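Local coordinates for acyl-[acyl-carrier-protein]--UDP-N-acetylglucosamine O-acyltransferase (Acinetobacter baumannii, PDB 4E6U) that probably catalyses transfer of an acyl chain from acyl carrier protein to UDP-N-acetylglucosamine, an early step of lipopolysaccharide synthesis, at residues C32-G35 / P36-I40; N135-A138 / N139-V143; D236-K239 / S240-P244. All blocks are in the same frame, centred on the assembly; numbering follows the deposited sequence.

Interaction 1. Residues C32-G35 / P36-I40; sequences CIIG and PQVTI
The flat group at this corner is the trans peptide between G35 and P36, which the pyrrolidine ring prolongs at its nitrogen end. V38 comes over one face of it, its CG2 methyl 3.2 Å from G35 O and standing well off the peptide plane. Near G35 O, and close to the plane of that peptide, lies the CG2 methyl of I34, which meets V38 CG1 at 3.7 Å. These two side chains cross at about a right angle. V38 can touch both neighbours because its CG1 is anti to its own N (chi1 174°), aimed at I34, while CG2 stays beside N and leans on the carbonyl. Farther inward, I34 and I40 reach toward each other tip to tip, CD1 to CD1 at 4.1 Å. The apolar packing buries G35 O, which has no hydrogen-bonding partner in the model. Q37 takes left-handed backbone angles (phi 59°), turning the chain from strand 33-34 into strand 38-40; its N is tied to S19 OG one coil earlier. I34 and V38 also rest on V52 of the following coil, while I34 touches I16 of the preceding one. Inward aliphatic residues at I34 and I40, glycine after the first, and a tight corner between short strands are characteristic of the hexapeptide repeat of a left-handed parallel beta-helix.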
loop_
_atom_site.group_PDB
_atom_site.type_symbol
_atom_site.label_atom_id
_atom_site.label_comp_id
_atom_site.label_asym_id
_atom_site.label_seq_id
_atom_site.Cartn_x
_atom_site.Cartn_y
_atom_site.Cartn_z
ATOM N N CYS A 32 8.800 20.451 -9.933
ATOM C CA CYS A 32 9.707 19.298 -10.002
ATOM C C CYS A 32 11.090 19.645 -9.499
ATOM O O CYS A 32 11.546 20.790 -9.622
ATOM C CB CYS A 32 9.851 18.798 -11.446
ATOM S SG CYS A 32 8.379 17.961 -12.085
ATOM N N ILE A 33 11.767 18.635 -8.978
ATOM C CA ILE A 33 13.141 18.768 -8.542
ATOM C C ILE A 33 13.967 17.780 -9.318
ATOM O O ILE A 33 13.670 16.579 -9.311
ATOM C CB ILE A 33 13.275 18.449 -7.024
ATOM C CG1 ILE A 33 12.332 19.312 -6.162
ATOM C CG2 ILE A 33 14.745 18.497 -6.575
ATOM C CD1 ILE A 33 12.545 20.810 -6.339
ATOM N N ILE A 34 14.977 18.278 -10.013
ATOM C CA ILE A 34 15.912 17.429 -10.734
ATOM C C ILE A 34 17.277 17.567 -10.082
ATOM O O ILE A 34 17.880 18.652 -10.099
ATOM C CB ILE A 34 16.011 17.832 -12.233
ATOM C CG1 ILE A 34 14.636 17.919 -12.904
ATOM C CG2 ILE A 34 16.967 16.879 -12.978
ATOM C CD1 ILE A 34 13.828 16.621 -12.861
ATOM N N GLY A 35 17.761 16.493 -9.473
ATOM C CA GLY A 35 18.989 16.557 -8.729
ATOM C C GLY A 35 20.244 16.430 -9.583
ATOM O O GLY A 35 20.199 16.379 -10.819
ATOM N N PRO A 36 21.384 16.361 -8.903
ATOM C CA PRO A 36 22.660 16.303 -9.612
ATOM C C PRO A 36 22.860 15.002 -10.372
ATOM O O PRO A 36 22.344 13.941 -9.986
ATOM C CB PRO A 36 23.682 16.433 -8.485
ATOM C CG PRO A 36 23.012 15.853 -7.303
ATOM C CD PRO A 36 21.576 16.310 -7.447
ATOM N N GLN A 37 23.628 15.083 -11.459
ATOM C CA GLN A 37 23.989 13.888 -12.237
ATOM C C GLN A 37 22.766 13.140 -12.764
ATOM O O GLN A 37 22.761 11.901 -12.857
ATOM C CB GLN A 37 24.896 12.950 -11.422
ATOM C CG GLN A 37 26.173 13.620 -10.917
ATOM C CD GLN A 37 27.027 14.143 -12.046
ATOM O OE1 GLN A 37 27.215 13.469 -13.061
ATOM N NE2 GLN A 37 27.559 15.353 -11.873
ATOM N N VAL A 38 21.723 13.888 -13.096
ATOM C CA VAL A 38 20.564 13.341 -13.775
ATOM C C VAL A 38 20.614 13.641 -15.263
ATOM O O VAL A 38 20.950 14.767 -15.667
ATOM C CB VAL A 38 19.248 13.876 -13.154
ATOM C CG1 VAL A 38 18.019 13.423 -13.939
ATOM C CG2 VAL A 38 19.162 13.429 -11.693
ATOM N N THR A 39 20.291 12.649 -16.076
ATOM C CA THR A 39 20.156 12.837 -17.514
ATOM C C THR A 39 18.767 12.418 -17.903
ATOM O O THR A 39 18.313 11.351 -17.477
ATOM C CB THR A 39 21.244 12.073 -18.304
ATOM O OG1 THR A 39 21.061 10.666 -18.186
ATOM C CG2 THR A 39 22.610 12.437 -17.807
ATOM N N ILE A 40 18.080 13.241 -18.693
ATOM C CA ILE A 40 16.716 12.947 -19.131
ATOM C C ILE A 40 16.669 12.933 -20.649
ATOM O O ILE A 40 16.951 13.944 -21.301
ATOM C CB ILE A 40 15.686 13.936 -18.575
ATOM C CG1 ILE A 40 15.816 14.008 -17.048
ATOM C CG2 ILE A 40 14.275 13.512 -18.994
ATOM C CD1 ILE A 40 14.803 14.922 -16.407
#

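Interaction 2. Residues N135-A138 / N139-V143. With EDO (1,2-ethanediol), chain J.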
loop_
_atom_site.group_PDB
_atom_site.type_symbol
_atom_site.label_atom_id
_atom_site.label_comp_id
_atom_site.label_asym_id
_atom_site.label_seq_id
_atom_site.Cartn_x
_atom_site.Cartn_y
_atom_site.Cartn_z
ATOM N N ASN A 135 6.877 -5.110 -18.740
ATOM C CA ASN A 135 6.279 -5.601 -17.511
ATOM C C ASN A 135 5.167 -4.691 -17.017
ATOM O O ASN A 135 5.143 -3.505 -17.356
ATOM C CB ASN A 135 7.342 -5.719 -16.440
ATOM C CG ASN A 135 8.464 -6.647 -16.853
ATOM O OD1 ASN A 135 8.235 -7.850 -17.046
ATOM N ND2 ASN A 135 9.667 -6.115 -16.989
ATOM N N ILE A 136 4.272 -5.241 -16.215
ATOM C CA ILE A 136 3.187 -4.464 -15.614
ATOM C C ILE A 136 3.206 -4.738 -14.134
ATOM O O ILE A 136 3.084 -5.890 -13.705
ATOM C CB ILE A 136 1.805 -4.842 -16.176
ATOM C CG1 ILE A 136 1.723 -4.547 -17.679
ATOM C CG2 ILE A 136 0.694 -4.120 -15.372
ATOM C CD1 ILE A 136 0.466 -5.084 -18.357
ATOM N N PHE A 137 3.365 -3.683 -13.341
ATOM C CA PHE A 137 3.265 -3.749 -11.886
ATOM C C PHE A 137 1.990 -3.030 -11.503
ATOM O O PHE A 137 1.873 -1.819 -11.720
ATOM C CB PHE A 137 4.458 -3.064 -11.233
ATOM C CG PHE A 137 5.784 -3.616 -11.660
ATOM C CD1 PHE A 137 6.387 -4.641 -10.933
ATOM C CD2 PHE A 137 6.407 -3.142 -12.804
ATOM C CE1 PHE A 137 7.606 -5.153 -11.322
ATOM C CE2 PHE A 137 7.629 -3.631 -13.199
ATOM C CZ PHE A 137 8.238 -4.649 -12.456
ATOM N N ALA A 138 1.023 -3.761 -10.973
ATOM C CA ALA A 138 -0.232 -3.156 -10.552
ATOM C C ALA A 138 -0.055 -2.352 -9.272
ATOM O O ALA A 138 1.025 -2.292 -8.688
ATOM C CB ALA A 138 -1.321 -4.209 -10.405
ATOM N N ASN A 139 -1.117 -1.694 -8.851
ATOM C CA ASN A 139 -1.008 -0.764 -7.742
ATOM C C ASN A 139 -0.402 -1.369 -6.496
ATOM O O ASN A 139 -0.689 -2.522 -6.165
ATOM C CB ASN A 139 -2.399 -0.227 -7.370
ATOM C CG ASN A 139 -2.899 0.786 -8.349
ATOM O OD1 ASN A 139 -2.849 0.565 -9.542
ATOM N ND2 ASN A 139 -3.400 1.925 -7.839
ATOM N N ASN A 140 0.394 -0.591 -5.780
ATOM C CA ASN A 140 0.890 -0.981 -4.449
ATOM C C ASN A 140 1.831 -2.196 -4.431
ATOM O O ASN A 140 1.987 -2.851 -3.396
ATOM C CB ASN A 140 -0.276 -1.218 -3.464
ATOM C CG ASN A 140 -1.126 0.020 -3.221
ATOM O OD1 ASN A 140 -0.629 1.136 -3.192
ATOM N ND2 ASN A 140 -2.412 -0.179 -3.036
ATOM N N VAL A 141 2.450 -2.483 -5.567
ATOM C CA VAL A 141 3.419 -3.588 -5.624
ATOM C C VAL A 141 4.738 -3.163 -4.981
ATOM O O VAL A 141 5.246 -2.066 -5.263
ATOM C CB VAL A 141 3.598 -4.075 -7.062
ATOM C CG1 VAL A 141 4.856 -4.948 -7.185
ATOM C CG2 VAL A 141 2.373 -4.844 -7.496
ATOM N N GLY A 142 5.267 -3.998 -4.105
ATOM C CA GLY A 142 6.552 -3.740 -3.473
ATOM C C GLY A 142 7.576 -4.740 -3.939
ATOM O O GLY A 142 7.428 -5.936 -3.685
ATOM N N VAL A 143 8.602 -4.266 -4.615
ATOM C CA VAL A 143 9.682 -5.130 -5.080
ATOM C C VAL A 143 10.895 -4.824 -4.210
ATOM O O VAL A 143 11.447 -3.721 -4.250
ATOM C CB VAL A 143 9.988 -4.888 -6.552
ATOM C CG1 VAL A 143 11.006 -5.919 -7.056
ATOM C CG2 VAL A 143 8.714 -4.922 -7.396
HETATM C C1 EDO J . -5.782 -1.185 -9.891
HETATM O O1 EDO J . -4.545 -1.803 -10.283
HETATM C C2 EDO J . -5.955 -1.236 -8.375
HETATM O O2 EDO J . -5.080 -2.228 -7.821
#
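N139 OD1, on the residue that follows A138 into the turn, is held by two donors: it accepts a hydrogen bond of 3.0 Å from O1 of the bound 1,2-ethanediol and another from Q75 NE2 of the third subunit. The diol, probably from the crystallisation liquor, also lies against the first part of this side chain, with its O2 3.4 Å from N139 CB. Keeping CG beside the backbone N (chi1 -75°) sends the amide outward to these partners, at a face where N139 also packs on H124 of the third subunit. Behind it the backbone makes a type II beta turn from A138 to V141, with N140 at positive phi (65°). Its closing bond, V141 N to A138 O, is weak: 3.4 Å long and bent to 137° at the hydrogen. The same A138 O is approached more closely by a methyl, V141 CG2, at 3.1 Å. Such turns form the corners of the left-handed parallel beta-helix built from hexapeptide repeats, and this one leads from strand 136-137 into strand 142-143. On its inner side F137 packs against the two valines that follow the turn. V141 CG1 lies at the edge of the phenyl ring, near its plane, 4.1 Å from F137 CD1, whereas V143 CG2 approaches F137 CE1 obliquely, also at 4.1 Å. Both valines cross the phenylalanine at about a right angle. V155 of the next coil touches both F137 and V141, and backbone hydrogen bonds join F137 to L118 and M120 of the coil before.

Interaction 3. Residues D236-K239 / S240-P244; sequences DQIK and SEILP
This is a local contact at the C-terminal end of helix 231-241, in the helical region that follows the beta-helix, where regular helical bonding gives way to a wider last turn. Two ordinary i to i+4 bonds lead up to it: S240 N to D236 O at 3.0 Å and E241 N to Q237 O at 3.1 Å. I238 O then accepts twice. I242 N reaches it from one face of the carbonyl plane at 3.0 Å, and L243 N from the opposite face at 2.8 Å, the latter bond nearly straight (175°). The second donor is five residues on, so the helix widens as it ends. P244, lacking an N-H, brings only its ring to the next carbonyl, with CD 3.4 Å from K239 O. On the outer side E241 OE2 accepts from S240 OG at 2.7 Å through its anti lone pair, the one away from the other carboxylate oxygen. S240 has OG anti to its N (chi1 -180°), while the glutamate chain bends at chi2 to bring its carboxylate back. On the buried side I238 CG2 packs against I242 CB at 4.2 Å. I238 then lies between two helices, touching A220 of helix 211-225 and I253 of helix 250-258; I242 continues onto L223 of the former, and L243 onto I253 of the latter.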
loop_
_atom_site.group_PDB
_atom_site.type_symbol
_atom_site.label_atom_id
_atom_site.label_comp_id
_atom_site.label_asym_id
_atom_site.label_seq_id
_atom_site.Cartn_x
_atom_site.Cartn_y
_atom_site.Cartn_z
ATOM N N ASP A 236 17.163 -32.136 -15.976
ATOM C CA ASP A 236 17.657 -33.254 -16.789
ATOM C C ASP A 236 16.530 -33.831 -17.641
ATOM O O ASP A 236 16.715 -34.155 -18.825
ATOM C CB ASP A 236 18.269 -34.350 -15.908
ATOM C CG ASP A 236 19.612 -33.963 -15.300
ATOM O OD1 ASP A 236 20.316 -33.094 -15.871
ATOM O OD2 ASP A 236 19.967 -34.541 -14.251
ATOM N N GLN A 237 15.339 -33.978 -17.063
ATOM C CA GLN A 237 14.206 -34.516 -17.815
ATOM C C GLN A 237 13.721 -33.587 -18.912
ATOM O O GLN A 237 13.359 -34.034 -20.006
ATOM C CB GLN A 237 13.050 -34.885 -16.877
ATOM C CG GLN A 237 13.416 -36.001 -15.882
ATOM C CD GLN A 237 13.967 -37.237 -16.578
ATOM O OE1 GLN A 237 13.408 -37.691 -17.584
ATOM N NE2 GLN A 237 15.071 -37.777 -16.050
ATOM N N ILE A 238 13.724 -32.283 -18.633
ATOM C CA ILE A 238 13.295 -31.313 -19.634
ATOM C C ILE A 238 14.279 -31.305 -20.815
ATOM O O ILE A 238 13.866 -31.306 -21.975
ATOM C CB ILE A 238 13.115 -29.902 -19.005
ATOM C CG1 ILE A 238 11.972 -29.936 -17.987
ATOM C CG2 ILE A 238 12.788 -28.864 -20.075
ATOM C CD1 ILE A 238 11.961 -28.720 -17.038
ATOM N N LYS A 239 15.568 -31.333 -20.490
ATOM C CA LYS A 239 16.622 -31.380 -21.515
ATOM C C LYS A 239 16.495 -32.605 -22.407
ATOM O O LYS A 239 16.601 -32.504 -23.630
ATOM C CB LYS A 239 18.000 -31.399 -20.866
ATOM C CG LYS A 239 18.503 -30.071 -20.386
ATOM C CD LYS A 239 19.954 -30.216 -19.931
ATOM C CE LYS A 239 20.524 -28.911 -19.422
ATOM N NZ LYS A 239 21.916 -29.110 -18.916
ATOM N N SER A 240 16.261 -33.763 -21.790
ATOM C CA SER A 240 16.165 -35.048 -22.502
ATOM C C SER A 240 14.984 -35.097 -23.456
ATOM O O SER A 240 15.123 -35.423 -24.653
ATOM C CB SER A 240 16.026 -36.194 -21.462
ATOM O OG SER A 240 15.939 -37.480 -22.087
ATOM N N GLU A 241 13.806 -34.782 -22.930
ATOM C CA GLU A 241 12.569 -35.142 -23.589
ATOM C C GLU A 241 11.774 -34.000 -24.203
ATOM O O GLU A 241 10.937 -34.233 -25.073
ATOM C CB GLU A 241 11.659 -35.926 -22.630
ATOM C CG GLU A 241 12.267 -37.234 -22.095
ATOM C CD GLU A 241 12.574 -38.230 -23.200
ATOM O OE1 GLU A 241 11.645 -38.694 -23.890
ATOM O OE2 GLU A 241 13.746 -38.512 -23.366
ATOM N N ILE A 242 11.999 -32.781 -23.720
ATOM C CA ILE A 242 11.119 -31.672 -24.088
ATOM C C ILE A 242 11.838 -30.610 -24.896
ATOM O O ILE A 242 11.352 -30.205 -25.962
ATOM C CB ILE A 242 10.446 -31.058 -22.836
ATOM C CG1 ILE A 242 9.552 -32.107 -22.167
ATOM C CG2 ILE A 242 9.633 -29.787 -23.210
ATOM C CD1 ILE A 242 9.106 -31.734 -20.745
ATOM N N LEU A 243 12.998 -30.185 -24.400
ATOM C CA LEU A 243 13.786 -29.118 -25.035
ATOM C C LEU A 243 14.067 -29.329 -26.534
ATOM O O LEU A 243 14.008 -28.362 -27.297
ATOM C CB LEU A 243 15.099 -28.904 -24.280
ATOM C CG LEU A 243 16.002 -27.743 -24.726
ATOM C CD1 LEU A 243 15.294 -26.379 -24.516
ATOM C CD2 LEU A 243 17.310 -27.788 -23.966
ATOM N N PRO A 244 14.361 -30.579 -26.967
ATOM C CA PRO A 244 14.696 -30.724 -28.389
ATOM C C PRO A 244 13.596 -30.263 -29.356
ATOM O O PRO A 244 13.920 -29.682 -30.402
ATOM C CB PRO A 244 14.969 -32.235 -28.525
ATOM C CG PRO A 244 15.495 -32.612 -27.189
ATOM C CD PRO A 244 14.568 -31.853 -26.244
#

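In the fold
The three contacts are local and follow one another along the chain, none nesting in or crossing another. Interaction 1 closes a corner near the N-terminal end of the beta-helix, joining a strand of one parallel sheet to a strand of the next. Interaction 2 rounds a different corner several coils later; its second strand, 142-143, belongs to the same sheet as strand 33-34, and the centres of the two contacts are about 24 Å apart. Interaction 3 ends a helix in the C-terminal region, its centre about 49 Å from that of interaction 1, on the opposite side of the chain's centre. Interactions 1 and 2 thus lie at corners of the coiled stem, and interaction 3 in the helical end.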